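Local coordinates for protein DNA photolyase (Agrobacterium tumefaciens, PDB 4U63) that probably repairs cyclobutane pyrimidine dimers in ultraviolet-damaged DNA using light, as a class III photolyase carrying FAD and a methenyltetrahydrofolate antenna, at residues Leu372-Leu377 with Phe417-Pro422. Numbering follows the deposited sequence.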
loop_
_atom_site.group_PDB
_atom_site.type_symbol
_atom_site.label_atom_id
_atom_site.label_comp_id
_atom_site.label_asym_id
_atom_site.label_seq_id
_atom_site.Cartn_x
_atom_site.Cartn_y
_atom_site.Cartn_z
ATOM N N LEU A 372 1.289 13.916 14.469
ATOM C CA LEU A 372 2.618 13.460 14.876
ATOM C C LEU A 372 3.709 14.491 14.585
ATOM O O LEU A 372 4.507 14.831 15.456
ATOM C CB LEU A 372 2.961 12.150 14.160
ATOM C CG LEU A 372 4.290 11.505 14.541
ATOM C CD1 LEU A 372 4.265 11.083 16.006
ATOM C CD2 LEU A 372 4.594 10.325 13.643
ATOM N N ILE A 373 3.710 14.995 13.354
ATOM C CA ILE A 373 4.767 15.886 12.850
ATOM C C ILE A 373 4.678 17.280 13.464
ATOM O O ILE A 373 5.699 17.871 13.847
ATOM C CB ILE A 373 4.671 15.995 11.303
ATOM C CG1 ILE A 373 4.955 14.628 10.667
ATOM C CG2 ILE A 373 5.629 17.053 10.744
ATOM C CD1 ILE A 373 4.434 14.486 9.258
ATOM N N LYS A 374 3.463 17.812 13.552
ATOM C CA LYS A 374 3.271 19.203 13.973
ATOM C C LYS A 374 2.890 19.342 15.430
ATOM O O LYS A 374 3.544 20.062 16.156
ATOM C CB LYS A 374 2.271 19.880 13.055
ATOM C CG LYS A 374 2.775 19.823 11.623
ATOM C CD LYS A 374 1.917 20.581 10.669
ATOM C CE LYS A 374 2.523 20.533 9.281
ATOM N NZ LYS A 374 1.688 21.295 8.339
ATOM N N HIS A 375 1.851 18.649 15.869
ATOM C CA HIS A 375 1.458 18.735 17.283
ATOM C C HIS A 375 2.454 18.102 18.237
ATOM O O HIS A 375 2.693 18.659 19.304
ATOM C CB HIS A 375 0.067 18.153 17.504
ATOM C CG HIS A 375 -1.019 19.058 17.046
ATOM N ND1 HIS A 375 -1.322 19.230 15.715
ATOM C CD2 HIS A 375 -1.860 19.862 17.733
ATOM C CE1 HIS A 375 -2.310 20.092 15.600
ATOM N NE2 HIS A 375 -2.654 20.491 16.807
ATOM N N LEU A 376 3.041 16.961 17.864
ATOM C CA LEU A 376 4.048 16.314 18.730
ATOM C C LEU A 376 5.497 16.621 18.320
ATOM O O LEU A 376 6.422 16.318 19.059
ATOM C CB LEU A 376 3.816 14.802 18.793
ATOM C CG LEU A 376 2.389 14.380 19.144
ATOM C CD1 LEU A 376 2.275 12.863 19.199
ATOM C CD2 LEU A 376 1.950 14.994 20.470
ATOM N N LEU A 377 5.683 17.224 17.147
ATOM C CA LEU A 377 7.011 17.570 16.641
ATOM C C LEU A 377 7.941 16.358 16.585
ATOM O O LEU A 377 9.123 16.451 16.945
ATOM C CB LEU A 377 7.608 18.708 17.481
ATOM C CG LEU A 377 8.412 19.738 16.700
ATOM C CD1 LEU A 377 7.495 20.483 15.744
ATOM C CD2 LEU A 377 9.112 20.705 17.638
ATOM N N PHE A 417 3.605 25.689 7.880
ATOM C CA PHE A 417 2.870 26.640 8.724
ATOM C C PHE A 417 1.347 26.479 8.719
ATOM O O PHE A 417 0.677 27.048 9.576
ATOM C CB PHE A 417 3.256 28.098 8.392
ATOM C CG PHE A 417 2.981 28.516 6.966
ATOM C CD1 PHE A 417 1.684 28.785 6.532
ATOM C CD2 PHE A 417 4.030 28.676 6.062
ATOM C CE1 PHE A 417 1.435 29.178 5.227
ATOM C CE2 PHE A 417 3.788 29.072 4.752
ATOM C CZ PHE A 417 2.489 29.324 4.334
ATOM N N ARG A 418 0.799 25.733 7.760
ATOM C CA ARG A 418 -0.624 25.374 7.789
ATOM C C ARG A 418 -0.843 24.243 8.785
ATOM O O ARG A 418 -0.519 23.091 8.493
ATOM C CB ARG A 418 -1.120 24.917 6.426
ATOM C CG ARG A 418 -1.517 26.028 5.491
ATOM C CD ARG A 418 -2.290 25.455 4.323
ATOM N NE ARG A 418 -2.626 26.505 3.379
ATOM C CZ ARG A 418 -3.648 27.352 3.511
ATOM N NH1 ARG A 418 -4.476 27.287 4.558
ATOM N NH2 ARG A 418 -3.845 28.279 2.577
ATOM N N ILE A 419 -1.394 24.579 9.949
ATOM C CA ILE A 419 -1.624 23.617 11.032
ATOM C C ILE A 419 -3.066 23.715 11.491
ATOM O O ILE A 419 -3.438 24.669 12.172
ATOM C CB ILE A 419 -0.736 23.913 12.247
ATOM C CG1 ILE A 419 0.735 23.962 11.854
ATOM C CG2 ILE A 419 -0.974 22.873 13.346
ATOM C CD1 ILE A 419 1.618 24.528 12.932
ATOM N N PHE A 420 -3.883 22.746 11.125
ATOM C CA PHE A 420 -5.268 22.734 11.589
ATOM C C PHE A 420 -5.422 21.943 12.852
ATOM O O PHE A 420 -4.672 20.996 13.115
ATOM C CB PHE A 420 -6.209 22.148 10.554
ATOM C CG PHE A 420 -6.150 22.841 9.249
ATOM C CD1 PHE A 420 -6.743 24.076 9.080
ATOM C CD2 PHE A 420 -5.495 22.260 8.189
ATOM C CE1 PHE A 420 -6.687 24.721 7.866
ATOM C CE2 PHE A 420 -5.431 22.896 6.974
ATOM C CZ PHE A 420 -6.027 24.129 6.813
ATOM N N ASN A 421 -6.429 22.355 13.613
ATOM C CA ASN A 421 -6.830 21.682 14.815
ATOM C C ASN A 421 -7.499 20.362 14.428
ATOM O O ASN A 421 -8.438 20.361 13.635
ATOM C CB ASN A 421 -7.804 22.566 15.595
ATOM C CG ASN A 421 -7.969 22.132 17.031
ATOM O OD1 ASN A 421 -7.803 20.964 17.362
ATOM N ND2 ASN A 421 -8.299 23.083 17.901
ATOM N N PRO A 422 -7.010 19.232 14.972
ATOM C CA PRO A 422 -7.673 17.939 14.761
ATOM C C PRO A 422 -9.154 17.963 15.133
ATOM O O PRO A 422 -9.954 17.263 14.526
ATOM C CB PRO A 422 -6.930 16.995 15.706
ATOM C CG PRO A 422 -5.632 17.642 16.001
ATOM C CD PRO A 422 -5.761 19.106 15.750
#
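Lys374 and His375 of helix 362-375 meet the loop that leads into helix 422-429. Both pieces belong to the helical FAD-binding domain of the photolyase fold. The Lys374 side chain is about 12 Å from the bound FAD.

One hydrogen bond crosses between the segments. Lys374 is extended beyond CG, and this carries its NZ to the carbonyl O of Arg418, 2.8 Å away. The ammonium group sits above the carbonyl plane, 36° out of it, with a C=O...N angle of 144°. NZ also hydrogen-bonds to the carbonyl O of Phe416, and the ammonium makes a cation-pi contact with the ring of that residue. Two main-chain oxygens thus hold the ammonium group of this buried residue.

The remaining contacts are mainly apolar. Lys374 CD lies 3.8 Å from Ile419 CG1. Ile419 CG2 stands anti to the backbone N and meets His375 CE1, while CG1 lies beside that N. Beyond the two segments, Ile419 also touches Leu488 of helix 480-495.

The His375 ring stacks on Phe371, and its NE2 is hydrogen-bonded to His480 ND1. These partners probably help fix its orientation. Pro422 CG lies over one face of the His375 ring, 4.1 Å above the plane and offset toward the rim. At the ring edge, His375 CE1 is 3.5 Å from Phe420 O.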